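Local coordinates for protein lambda integrase (Enterobacteria phage lambda, PDB 1AE9) that cuts and rejoins DNA as the catalytic domain of a phage site-specific recombinase that integrates the viral genome into the host chromosome and helps excise it again, at residues Ala30-Gln35 and Leu75-Lys80; Gly34-Asp39 and Glu133-Ser138; Thr68-Asp73 and Arg140-Gln145. One frame throughout, in Å; residues are numbered along the deposited sequence.

Interaction 1: residues Ala30-Gln35 and Leu75-Lys80; sequences AVVTGQ and LGISMK
Thr33, whose methyl touches the end of Met79, has its backbone O held by an amide: Gln35 NE2 donates to Thr33 O at 2.9 Å. The oxygen lies near the Gln35 amide plane, but NE2 is tilted 32° from the carbonyl plane. The same NE2 also binds Leu154 O, and Gln35 OE1 accepts from Gln57, which fixes the rotation of the amide at the end of helix 21-33. The Thr33 hydroxyl turns back to Leu29 O and receives a weak bond from Gln35 N; with OG1 placed between backbone N and carbonyl carbon (chi1 71°), CG2 is the branch that faces the thioether. Met79 runs out fully extended and crosses Thr33 at about a right angle, its CE 3.9 Å from Thr33 CG2. The two methyls of Val32 straddle Met79 CB, with Val32 CG2 also at 3.9 Å from Met79 CB. The closest apolar approach is between Val32 CB and Ile77 CG2, 3.7 Å apart. The other arm of Ile77 reaches one residue back along the helix, where Ile77 CD1 lies 4.1 Å from Val31 CB. Val31 CG1 meets Leu75 CD1 more loosely. The interface is wholly apolar and buried, while the Thr33 hydroxyl and Gln35 amide bond elsewhere. Tyr9 of helix 6-15 packs on Val31, Leu75 and Ile77, and Leu141 of helix 133-145 touches Val31 and Leu75. The last turn of helix 21-33 thus rests on strand 77-78 and the start of helix 79-90, with Ile72 of the partner strand 71-72 against Val31, Val32 and Ile77.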
ATOM      1  N   ALA A  30      -8.492  11.635  14.429  1.00 14.77           N
ATOM      2  CA  ALA A  30      -8.177  12.447  13.262  1.00 14.46           C
ATOM      3  C   ALA A  30      -8.749  13.860  13.392  1.00 16.63           C
ATOM      4  O   ALA A  30      -8.085  14.839  13.034  1.00 16.80           O
ATOM      5  CB  ALA A  30      -8.719  11.787  12.006  1.00 12.57           C
ATOM      6  N   VAL A  31      -9.980  13.962  13.889  1.00 16.85           N
ATOM      7  CA  VAL A  31     -10.635  15.261  14.045  1.00 17.46           C
ATOM      8  C   VAL A  31     -10.104  16.067  15.232  1.00 16.88           C
ATOM      9  O   VAL A  31      -9.873  17.261  15.108  1.00 18.63           O
ATOM     10  CB  VAL A  31     -12.194  15.125  14.134  1.00 17.82           C
ATOM     11  CG1 VAL A  31     -12.848  16.495  14.376  1.00 14.84           C
ATOM     12  CG2 VAL A  31     -12.745  14.520  12.836  1.00 15.70           C
ATOM     13  N   VAL A  32      -9.869  15.421  16.366  1.00 16.87           N
ATOM     14  CA  VAL A  32      -9.382  16.148  17.529  1.00 16.69           C
ATOM     15  C   VAL A  32      -7.887  16.522  17.490  1.00 18.51           C
ATOM     16  O   VAL A  32      -7.473  17.477  18.151  1.00 18.59           O
ATOM     17  CB  VAL A  32      -9.776  15.428  18.858  1.00 16.75           C
ATOM     18  CG1 VAL A  32      -8.861  14.254  19.149  1.00 15.37           C
ATOM     19  CG2 VAL A  32      -9.786  16.414  20.013  1.00 16.40           C
ATOM     20  N   THR A  33      -7.071  15.783  16.734  1.00 18.80           N
ATOM     21  CA  THR A  33      -5.643  16.114  16.645  1.00 17.36           C
ATOM     22  C   THR A  33      -5.301  16.820  15.334  1.00 17.87           C
ATOM     23  O   THR A  33      -4.253  17.459  15.227  1.00 19.41           O
ATOM     24  CB  THR A  33      -4.705  14.872  16.770  1.00 16.67           C
ATOM     25  OG1 THR A  33      -4.812  14.060  15.593  1.00 17.02           O
ATOM     26  CG2 THR A  33      -5.035  14.040  18.004  1.00 15.81           C
ATOM     27  N   GLY A  34      -6.166  16.673  14.330  1.00 16.68           N
ATOM     28  CA  GLY A  34      -5.928  17.286  13.032  1.00 15.47           C
ATOM     29  C   GLY A  34      -4.726  16.744  12.261  1.00 15.33           C
ATOM     30  O   GLY A  34      -4.316  17.337  11.253  1.00 15.69           O
ATOM     31  N   GLN A  35      -4.177  15.605  12.692  1.00 14.11           N
ATOM     32  CA  GLN A  35      -3.005  15.027  12.032  1.00 13.95           C
ATOM     33  C   GLN A  35      -3.311  14.150  10.818  1.00 14.71           C
ATOM     34  O   GLN A  35      -4.373  13.523  10.737  1.00 14.38           O
ATOM     35  CB  GLN A  35      -2.153  14.260  13.050  1.00 13.18           C
ATOM     36  CG  GLN A  35      -1.639  15.131  14.211  1.00 15.39           C
ATOM     37  CD  GLN A  35      -1.006  16.435  13.732  1.00 17.44           C
ATOM     38  OE1 GLN A  35      -0.006  16.432  13.001  1.00 19.48           O
ATOM     39  NE2 GLN A  35      -1.602  17.554  14.114  1.00 16.20           N
ATOM     40  N   LEU A  75     -18.666  18.187  17.960  1.00 23.36           N
ATOM     41  CA  LEU A  75     -18.981  16.767  17.861  1.00 22.82           C
ATOM     42  C   LEU A  75     -18.888  16.029  19.188  1.00 22.94           C
ATOM     43  O   LEU A  75     -19.143  14.826  19.251  1.00 23.69           O
ATOM     44  CB  LEU A  75     -18.069  16.104  16.827  1.00 21.76           C
ATOM     45  CG  LEU A  75     -18.278  16.568  15.386  1.00 22.52           C
ATOM     46  CD1 LEU A  75     -17.151  16.059  14.508  1.00 21.76           C
ATOM     47  CD2 LEU A  75     -19.624  16.075  14.880  1.00 21.55           C
ATOM     48  N   GLY A  76     -18.550  16.754  20.249  1.00 23.61           N
ATOM     49  CA  GLY A  76     -18.433  16.138  21.558  1.00 22.92           C
ATOM     50  C   GLY A  76     -17.269  15.162  21.639  1.00 23.01           C
ATOM     51  O   GLY A  76     -17.377  14.112  22.279  1.00 22.73           O
ATOM     52  N   ILE A  77     -16.159  15.504  20.992  1.00 22.62           N
ATOM     53  CA  ILE A  77     -14.978  14.646  21.004  1.00 21.27           C
ATOM     54  C   ILE A  77     -13.964  15.146  22.020  1.00 20.74           C
ATOM     55  O   ILE A  77     -13.532  16.297  21.964  1.00 21.18           O
ATOM     56  CB  ILE A  77     -14.300  14.579  19.619  1.00 19.41           C
ATOM     57  CG1 ILE A  77     -15.247  13.947  18.599  1.00 18.02           C
ATOM     58  CG2 ILE A  77     -13.017  13.759  19.707  1.00 19.10           C
ATOM     59  CD1 ILE A  77     -14.776  14.068  17.162  1.00 17.54           C
ATOM     60  N   SER A  78     -13.624  14.293  22.976  1.00 20.36           N
ATOM     61  CA  SER A  78     -12.639  14.643  23.981  1.00 21.32           C
ATOM     62  C   SER A  78     -11.401  13.822  23.674  1.00 20.78           C
ATOM     63  O   SER A  78     -11.477  12.598  23.610  1.00 19.73           O
ATOM     64  CB  SER A  78     -13.154  14.294  25.372  1.00 22.18           C
ATOM     65  OG  SER A  78     -12.116  14.377  26.341  1.00 23.13           O
ATOM     66  N   MET A  79     -10.266  14.488  23.491  1.00 21.68           N
ATOM     67  CA  MET A  79      -9.030  13.779  23.187  1.00 21.79           C
ATOM     68  C   MET A  79      -8.662  12.780  24.279  1.00 21.79           C
ATOM     69  O   MET A  79      -8.301  11.646  23.972  1.00 22.84           O
ATOM     70  CB  MET A  79      -7.875  14.759  22.930  1.00 22.28           C
ATOM     71  CG  MET A  79      -6.596  14.093  22.386  1.00 22.58           C
ATOM     72  SD  MET A  79      -5.408  15.277  21.741  1.00 25.49           S
ATOM     73  CE  MET A  79      -3.912  14.315  21.749  1.00 25.04           C
ATOM     74  N   LYS A  80      -8.795  13.177  25.546  1.00 22.15           N
ATOM     75  CA  LYS A  80      -8.461  12.290  26.662  1.00 21.88           C
ATOM     76  C   LYS A  80      -9.353  11.056  26.670  1.00 23.18           C
ATOM     77  O   LYS A  80      -8.864   9.936  26.827  1.00 22.98           O
ATOM     78  CB  LYS A  80      -8.572  13.036  27.999  1.00 22.45           C
TER

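Interaction 2: residues Gly34-Asp39 and Glu133-Ser138; sequences GQRVGD and ELRSLS
Arg36 and Arg135 lay their guanidinium groups against each other in an offset stack, centres 3.9 Å apart and planes inclined by 26°. The overlap is partial: Arg135 NH2 sits over the rim of the Arg36 group, 3.5 Å from Arg36 CZ, while the aliphatic stem of Arg36 covers the rim of the other, Arg36 CG lying 3.6 Å from Arg135 NE. Both chains are extended from CG to NE and cross obliquely. In Arg135, CG stands anti to the backbone N (chi1 -180°), which carries the group off its helix toward the loop; there Arg135 NH1 donates to Gly34 O at 2.8 Å. The donor lies in the carbonyl plane, but the oxygen is somewhat out of the guanidinium plane and the N-H is bent to 136°. Leu155 O takes a bond from Arg135 NH2, and Gln57 OE1 one from Arg36 NH1, so each group has an acceptor outside the stack, which probably limits its rotation. Both arginines are predicted active-site residues, Arg135 close to His157 and Arg36 close to Lys59, and the pairing is consistent with a pocket for the scissile DNA phosphate, as in other tyrosine recombinases. About a turn further along, the Ser138 side chain reaches the loop backbone: Ser138 OG lies 3.2 Å from Gly34 CA and is hydrogen-bonded to Val31 O. Gly34, with positive phi, turns the chain out of helix 21-33 just where Ser138 presses on it. The loop from helix 21-33 to helix 37-42 thereby runs along the first turns of helix 133-145, and Leu134 of that helix packs on Met27, Ala30 and Val31 of helix 21-33 and on Phe113 of helix 106-120.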
ATOM      1  N   GLY A  34      -6.166  16.673  14.330  1.00 16.68           N
ATOM      2  CA  GLY A  34      -5.928  17.286  13.032  1.00 15.47           C
ATOM      3  C   GLY A  34      -4.726  16.744  12.261  1.00 15.33           C
ATOM      4  O   GLY A  34      -4.316  17.337  11.253  1.00 15.69           O
ATOM      5  N   GLN A  35      -4.177  15.605  12.692  1.00 14.11           N
ATOM      6  CA  GLN A  35      -3.005  15.027  12.032  1.00 13.95           C
ATOM      7  C   GLN A  35      -3.311  14.150  10.818  1.00 14.71           C
ATOM      8  O   GLN A  35      -4.373  13.523  10.737  1.00 14.38           O
ATOM      9  CB  GLN A  35      -2.153  14.260  13.050  1.00 13.18           C
ATOM     10  CG  GLN A  35      -1.639  15.131  14.211  1.00 15.39           C
ATOM     11  CD  GLN A  35      -1.006  16.435  13.732  1.00 17.44           C
ATOM     12  OE1 GLN A  35      -0.006  16.432  13.001  1.00 19.48           O
ATOM     13  NE2 GLN A  35      -1.602  17.554  14.114  1.00 16.20           N
ATOM     14  N   ARG A  36      -2.394  14.145   9.852  1.00 16.08           N
ATOM     15  CA  ARG A  36      -2.547  13.342   8.642  1.00 16.05           C
ATOM     16  C   ARG A  36      -2.643  11.878   9.060  1.00 16.54           C
ATOM     17  O   ARG A  36      -2.046  11.484  10.067  1.00 16.42           O
ATOM     18  CB  ARG A  36      -1.345  13.529   7.724  1.00 16.33           C
ATOM     19  CG  ARG A  36      -1.173  14.946   7.181  1.00 21.08           C
ATOM     20  CD  ARG A  36      -0.026  14.981   6.186  1.00 20.90           C
ATOM     21  NE  ARG A  36       0.243  16.313   5.647  1.00 22.11           N
ATOM     22  CZ  ARG A  36       0.914  17.266   6.288  1.00 23.01           C
ATOM     23  NH1 ARG A  36       1.392  17.059   7.512  1.00 23.48           N
ATOM     24  NH2 ARG A  36       1.144  18.425   5.685  1.00 23.60           N
ATOM     25  N   VAL A  37      -3.355  11.070   8.272  1.00 16.25           N
ATOM     26  CA  VAL A  37      -3.548   9.657   8.588  1.00 15.55           C
ATOM     27  C   VAL A  37      -2.232   8.885   8.772  1.00 16.76           C
ATOM     28  O   VAL A  37      -2.127   8.041   9.679  1.00 15.43           O
ATOM     29  CB  VAL A  37      -4.509   8.954   7.572  1.00 15.13           C
ATOM     30  CG1 VAL A  37      -3.909   8.926   6.169  1.00 13.75           C
ATOM     31  CG2 VAL A  37      -4.869   7.544   8.062  1.00 14.07           C
ATOM     32  N   GLY A  38      -1.216   9.229   7.975  1.00 17.21           N
ATOM     33  CA  GLY A  38       0.079   8.575   8.095  1.00 15.98           C
ATOM     34  C   GLY A  38       0.628   8.770   9.495  1.00 16.49           C
ATOM     35  O   GLY A  38       1.149   7.836  10.112  1.00 18.31           O
ATOM     36  N   ASP A  39       0.474   9.973  10.033  1.00 15.73           N
ATOM     37  CA  ASP A  39       0.959  10.250  11.377  1.00 15.69           C
ATOM     38  C   ASP A  39       0.087   9.631  12.465  1.00 16.43           C
ATOM     39  O   ASP A  39       0.602   9.221  13.504  1.00 15.83           O
ATOM     40  CB  ASP A  39       1.147  11.752  11.592  1.00 17.15           C
ATOM     41  CG  ASP A  39       2.196  12.337  10.667  1.00 17.84           C
ATOM     42  OD1 ASP A  39       3.243  11.687  10.469  1.00 18.50           O
ATOM     43  OD2 ASP A  39       1.966  13.429  10.112  1.00 18.99           O
ATOM     44  N   GLU A 133     -10.167  13.900   4.398  1.00 22.64           N
ATOM     45  CA  GLU A 133     -11.036  15.051   4.597  1.00 22.60           C
ATOM     46  C   GLU A 133     -11.309  15.368   6.063  1.00 22.16           C
ATOM     47  O   GLU A 133     -11.774  16.468   6.388  1.00 23.10           O
ATOM     48  CB  GLU A 133     -12.332  14.903   3.794  1.00 23.96           C
ATOM     49  CG  GLU A 133     -12.222  15.453   2.366  1.00 28.36           C
ATOM     50  CD  GLU A 133     -10.973  14.969   1.626  1.00 32.41           C
ATOM     51  OE1 GLU A 133     -10.942  13.795   1.210  1.00 33.26           O
ATOM     52  OE2 GLU A 133     -10.017  15.763   1.454  1.00 34.53           O
ATOM     53  N   LEU A 134     -10.971  14.434   6.949  1.00 18.70           N
ATOM     54  CA  LEU A 134     -11.166  14.633   8.382  1.00 18.32           C
ATOM     55  C   LEU A 134     -10.192  15.684   8.925  1.00 17.37           C
ATOM     56  O   LEU A 134     -10.462  16.310   9.946  1.00 16.70           O
ATOM     57  CB  LEU A 134     -11.010  13.303   9.139  1.00 17.66           C
ATOM     58  CG  LEU A 134     -12.113  12.273   8.872  1.00 16.89           C
ATOM     59  CD1 LEU A 134     -11.788  10.967   9.558  1.00 15.70           C
ATOM     60  CD2 LEU A 134     -13.444  12.809   9.364  1.00 15.13           C
ATOM     61  N   ARG A 135      -9.073  15.874   8.230  1.00 17.21           N
ATOM     62  CA  ARG A 135      -8.057  16.860   8.612  1.00 18.64           C
ATOM     63  C   ARG A 135      -8.563  18.282   8.306  1.00 19.08           C
ATOM     64  O   ARG A 135      -8.374  19.204   9.101  1.00 18.45           O
ATOM     65  CB  ARG A 135      -6.747  16.564   7.870  1.00 18.07           C
ATOM     66  CG  ARG A 135      -5.587  17.498   8.169  1.00 18.69           C
ATOM     67  CD  ARG A 135      -4.269  16.886   7.664  1.00 16.61           C
ATOM     68  NE  ARG A 135      -3.273  17.892   7.284  1.00 18.68           N
ATOM     69  CZ  ARG A 135      -2.377  18.442   8.104  1.00 19.81           C
ATOM     70  NH1 ARG A 135      -2.318  18.097   9.387  1.00 19.05           N
ATOM     71  NH2 ARG A 135      -1.520  19.345   7.628  1.00 20.02           N
ATOM     72  N   SER A 136      -9.229  18.445   7.163  1.00 20.12           N
ATOM     73  CA  SER A 136      -9.801  19.736   6.777  1.00 21.16           C
ATOM     74  C   SER A 136     -10.960  20.043   7.722  1.00 20.10           C
ATOM     75  O   SER A 136     -11.146  21.190   8.126  1.00 21.20           O
ATOM     76  CB  SER A 136     -10.331  19.697   5.341  1.00 21.99           C
ATOM     77  OG  SER A 136      -9.305  19.369   4.428  1.00 30.53           O
ATOM     78  N   LEU A 137     -11.743  19.018   8.063  1.00 18.65           N
ATOM     79  CA  LEU A 137     -12.863  19.203   8.980  1.00 18.55           C
ATOM     80  C   LEU A 137     -12.322  19.697  10.319  1.00 19.59           C
ATOM     81  O   LEU A 137     -12.841  20.665  10.878  1.00 20.74           O
ATOM     82  CB  LEU A 137     -13.670  17.909   9.151  1.00 17.02           C
ATOM     83  CG  LEU A 137     -14.846  17.936  10.146  1.00 17.70           C
ATOM     84  CD1 LEU A 137     -15.838  19.034   9.802  1.00 16.63           C
ATOM     85  CD2 LEU A 137     -15.535  16.593  10.167  1.00 16.91           C
ATOM     86  N   SER A 138     -11.265  19.054  10.807  1.00 19.39           N
ATOM     87  CA  SER A 138     -10.611  19.434  12.059  1.00 19.04           C
ATOM     88  C   SER A 138     -10.252  20.929  12.023  1.00 20.07           C
ATOM     89  O   SER A 138     -10.518  21.665  12.971  1.00 21.32           O
ATOM     90  CB  SER A 138      -9.330  18.606  12.242  1.00 18.26           C
ATOM     91  OG  SER A 138      -8.629  18.961  13.424  1.00 17.44           O
TER

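Interaction 3: residues Thr68-Asp73 and Arg140-Gln145; sequences TALHID and RLYEKQ
Ile72 drives its CD1 methyl onto the face of the Tyr142 ring, 3.5 Å from the centroid and only 15° off the ring normal, a CH-pi contact centred on the ring. The bent chain of Ile72 (chi2 -75°) folds CD1 over in this way, and its other branch goes elsewhere: Ile72 CG2 meets Leu141 CD1 at 3.8 Å. Leu70 wraps the phenol end of the ring, with Leu70 CB 3.7 Å from Tyr142 OH. That hydroxyl is hydrogen-bonded to Val32 O, so the buried oxygen is satisfied by helix 21-33 while Leu70 and Ile72 pack carbon against it here. Phe150 adds an edge-to-face ring contact to Tyr142. Toward solvent the character changes to polar bonding. Gln145, extended throughout with CG anti to the backbone N, brings its amide to the edge of the strand and takes two backbone groups at once. Gln145 NE2 donates to His71 O at 2.9 Å, approaching from above the carbonyl plane, and Asp73 N donates to Gln145 OE1 at 2.8 Å. The Asp73 carboxylate lies nearly parallel to the amide, 18° between planes, with Asp73 OD2 3.2 Å from Gln145 CD: a stack rather than a further bond. On this exposed margin the His71 ring turns away from the helix. Through this amide the end of helix 133-145 is joined to a two-stranded antiparallel hairpin, closed by a G1 beta bulge at Gly76 and Ile77, within the tyrosine recombinase catalytic domain.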
ATOM      1  N   THR A  68      -3.220  17.019  25.423  1.00 24.18           N
ATOM      2  CA  THR A  68      -4.274  16.010  25.431  1.00 25.15           C
ATOM      3  C   THR A  68      -5.595  16.490  26.031  1.00 25.09           C
ATOM      4  O   THR A  68      -6.574  15.746  26.083  1.00 25.53           O
ATOM      5  CB  THR A  68      -3.824  14.737  26.149  1.00 25.76           C
ATOM      6  OG1 THR A  68      -3.408  15.065  27.480  1.00 28.35           O
ATOM      7  CG2 THR A  68      -2.670  14.082  25.399  1.00 24.83           C
ATOM      8  N   ALA A  69      -5.623  17.737  26.478  1.00 26.22           N
ATOM      9  CA  ALA A  69      -6.827  18.313  27.054  1.00 27.24           C
ATOM     10  C   ALA A  69      -7.774  18.845  25.976  1.00 27.47           C
ATOM     11  O   ALA A  69      -8.890  19.272  26.282  1.00 29.13           O
ATOM     12  CB  ALA A  69      -6.453  19.424  28.014  1.00 27.09           C
ATOM     13  N   LEU A  70      -7.331  18.829  24.720  1.00 27.17           N
ATOM     14  CA  LEU A  70      -8.144  19.323  23.611  1.00 27.10           C
ATOM     15  C   LEU A  70      -9.504  18.643  23.503  1.00 26.44           C
ATOM     16  O   LEU A  70      -9.667  17.478  23.890  1.00 26.43           O
ATOM     17  CB  LEU A  70      -7.395  19.195  22.282  1.00 26.72           C
ATOM     18  CG  LEU A  70      -6.358  20.268  21.950  1.00 28.93           C
ATOM     19  CD1 LEU A  70      -5.717  19.957  20.603  1.00 27.78           C
ATOM     20  CD2 LEU A  70      -7.021  21.644  21.913  1.00 28.87           C
ATOM     21  N   HIS A  71     -10.478  19.390  22.990  1.00 26.93           N
ATOM     22  CA  HIS A  71     -11.847  18.910  22.804  1.00 27.39           C
ATOM     23  C   HIS A  71     -12.340  19.499  21.496  1.00 25.99           C
ATOM     24  O   HIS A  71     -11.935  20.602  21.118  1.00 25.69           O
ATOM     25  CB  HIS A  71     -12.799  19.467  23.886  1.00 30.80           C
ATOM     26  CG  HIS A  71     -12.749  18.760  25.209  1.00 34.66           C
ATOM     27  ND1 HIS A  71     -11.806  19.043  26.177  1.00 36.37           N
ATOM     28  CD2 HIS A  71     -13.584  17.843  25.757  1.00 36.21           C
ATOM     29  CE1 HIS A  71     -12.063  18.335  27.264  1.00 36.10           C
ATOM     30  NE2 HIS A  71     -13.136  17.599  27.036  1.00 36.70           N
ATOM     31  N   ILE A  72     -13.199  18.761  20.804  1.00 25.63           N
ATOM     32  CA  ILE A  72     -13.838  19.250  19.583  1.00 25.08           C
ATOM     33  C   ILE A  72     -15.292  19.357  20.036  1.00 24.91           C
ATOM     34  O   ILE A  72     -16.029  18.367  20.073  1.00 24.76           O
ATOM     35  CB  ILE A  72     -13.709  18.276  18.389  1.00 23.56           C
ATOM     36  CG1 ILE A  72     -12.369  18.501  17.691  1.00 23.33           C
ATOM     37  CG2 ILE A  72     -14.852  18.501  17.383  1.00 19.30           C
ATOM     38  CD1 ILE A  72     -12.320  19.767  16.838  1.00 24.71           C
ATOM     39  N   ASP A  73     -15.667  20.559  20.448  1.00 26.02           N
ATOM     40  CA  ASP A  73     -17.007  20.828  20.948  1.00 25.34           C
ATOM     41  C   ASP A  73     -18.157  20.468  20.020  1.00 24.50           C
ATOM     42  O   ASP A  73     -19.096  19.796  20.445  1.00 26.64           O
ATOM     43  CB  ASP A  73     -17.108  22.286  21.383  1.00 26.06           C
ATOM     44  CG  ASP A  73     -16.151  22.621  22.508  1.00 27.16           C
ATOM     45  OD1 ASP A  73     -15.832  21.724  23.325  1.00 27.11           O
ATOM     46  OD2 ASP A  73     -15.709  23.785  22.568  1.00 30.39           O
ATOM     47  N   ARG A 140     -11.492  23.462  10.067  1.00 25.29           N
ATOM     48  CA  ARG A 140     -12.681  24.327  10.054  1.00 25.34           C
ATOM     49  C   ARG A 140     -13.368  24.385  11.415  1.00 26.31           C
ATOM     50  O   ARG A 140     -13.803  25.453  11.853  1.00 28.34           O
ATOM     51  CB  ARG A 140     -13.680  23.889   8.978  1.00 25.32           C
ATOM     52  CG  ARG A 140     -13.147  23.997   7.553  1.00 28.01           C
ATOM     53  CD  ARG A 140     -14.236  23.762   6.505  1.00 30.66           C
ATOM     54  NE  ARG A 140     -14.936  22.486   6.677  1.00 34.49           N
ATOM     55  CZ  ARG A 140     -14.601  21.344   6.073  1.00 34.48           C
ATOM     56  NH1 ARG A 140     -13.567  21.294   5.241  1.00 34.09           N
ATOM     57  NH2 ARG A 140     -15.308  20.249   6.299  1.00 33.64           N
ATOM     58  N   LEU A 141     -13.452  23.250  12.098  1.00 24.15           N
ATOM     59  CA  LEU A 141     -14.071  23.217  13.413  1.00 24.07           C
ATOM     60  C   LEU A 141     -13.233  23.977  14.441  1.00 25.95           C
ATOM     61  O   LEU A 141     -13.783  24.694  15.280  1.00 25.62           O
ATOM     62  CB  LEU A 141     -14.291  21.775  13.880  1.00 22.31           C
ATOM     63  CG  LEU A 141     -15.286  20.919  13.082  1.00 23.87           C
ATOM     64  CD1 LEU A 141     -15.427  19.545  13.739  1.00 21.26           C
ATOM     65  CD2 LEU A 141     -16.647  21.610  13.023  1.00 23.61           C
ATOM     66  N   TYR A 142     -11.909  23.803  14.392  1.00 26.98           N
ATOM     67  CA  TYR A 142     -10.992  24.482  15.316  1.00 27.16           C
ATOM     68  C   TYR A 142     -10.885  25.977  15.038  1.00 28.21           C
ATOM     69  O   TYR A 142     -10.685  26.769  15.958  1.00 28.98           O
ATOM     70  CB  TYR A 142      -9.599  23.835  15.292  1.00 25.62           C
ATOM     71  CG  TYR A 142      -9.454  22.699  16.285  1.00 24.31           C
ATOM     72  CD1 TYR A 142      -9.919  22.836  17.591  1.00 22.41           C
ATOM     73  CD2 TYR A 142      -8.862  21.487  15.919  1.00 21.47           C
ATOM     74  CE1 TYR A 142      -9.800  21.800  18.512  1.00 21.48           C
ATOM     75  CE2 TYR A 142      -8.742  20.446  16.834  1.00 18.55           C
ATOM     76  CZ  TYR A 142      -9.211  20.613  18.128  1.00 19.95           C
ATOM     77  OH  TYR A 142      -9.078  19.612  19.056  1.00 19.38           O
ATOM     78  N   GLU A 143     -11.020  26.351  13.771  1.00 28.40           N
ATOM     79  CA  GLU A 143     -10.975  27.747  13.358  1.00 30.94           C
ATOM     80  C   GLU A 143     -12.139  28.505  14.005  1.00 32.34           C
ATOM     81  O   GLU A 143     -12.001  29.665  14.388  1.00 34.26           O
ATOM     82  CB  GLU A 143     -11.069  27.843  11.838  1.00 29.84           C
ATOM     83  N   LYS A 144     -13.284  27.841  14.118  1.00 32.76           N
ATOM     84  CA  LYS A 144     -14.466  28.444  14.718  1.00 33.35           C
ATOM     85  C   LYS A 144     -14.387  28.415  16.240  1.00 33.76           C
ATOM     86  O   LYS A 144     -14.556  29.439  16.899  1.00 35.86           O
ATOM     87  CB  LYS A 144     -15.733  27.727  14.231  1.00 32.89           C
ATOM     88  N   GLN A 145     -14.095  27.243  16.790  1.00 32.99           N
ATOM     89  CA  GLN A 145     -14.004  27.046  18.235  1.00 33.21           C
ATOM     90  C   GLN A 145     -12.895  27.833  18.936  1.00 35.21           C
ATOM     91  O   GLN A 145     -13.084  28.320  20.054  1.00 35.85           O
ATOM     92  CB  GLN A 145     -13.840  25.553  18.545  1.00 31.07           C
ATOM     93  CG  GLN A 145     -13.745  25.216  20.023  1.00 28.16           C
ATOM     94  CD  GLN A 145     -13.551  23.742  20.269  1.00 27.06           C
ATOM     95  OE1 GLN A 145     -14.267  22.909  19.716  1.00 28.30           O
ATOM     96  NE2 GLN A 145     -12.592  23.406  21.110  1.00 26.53           N
TER

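How the interactions relate
From the N terminus, the chain leaves helix 21-33 through Gly34 and Gln35, shared by interactions 1 and 2. Interaction 1 closes the shorter loop, round helix 37-42, strands 48-49, 52-56 and 63-67 and the first hairpin strand, by bringing the hairpin and helix 79-90 back to helix 21-33. Interaction 2 closes a longer loop from the same stretch of chain. Interaction 3 begins inside both loops, at the hairpin, and ends on helix 133-145 beyond them, crossing each. Helix 133-145 serves interactions 2 and 3 with successive turns. Bonds from two side chains of helix 133-145 to helix 21-33 tie the contacts together, joining these helices and the hairpin.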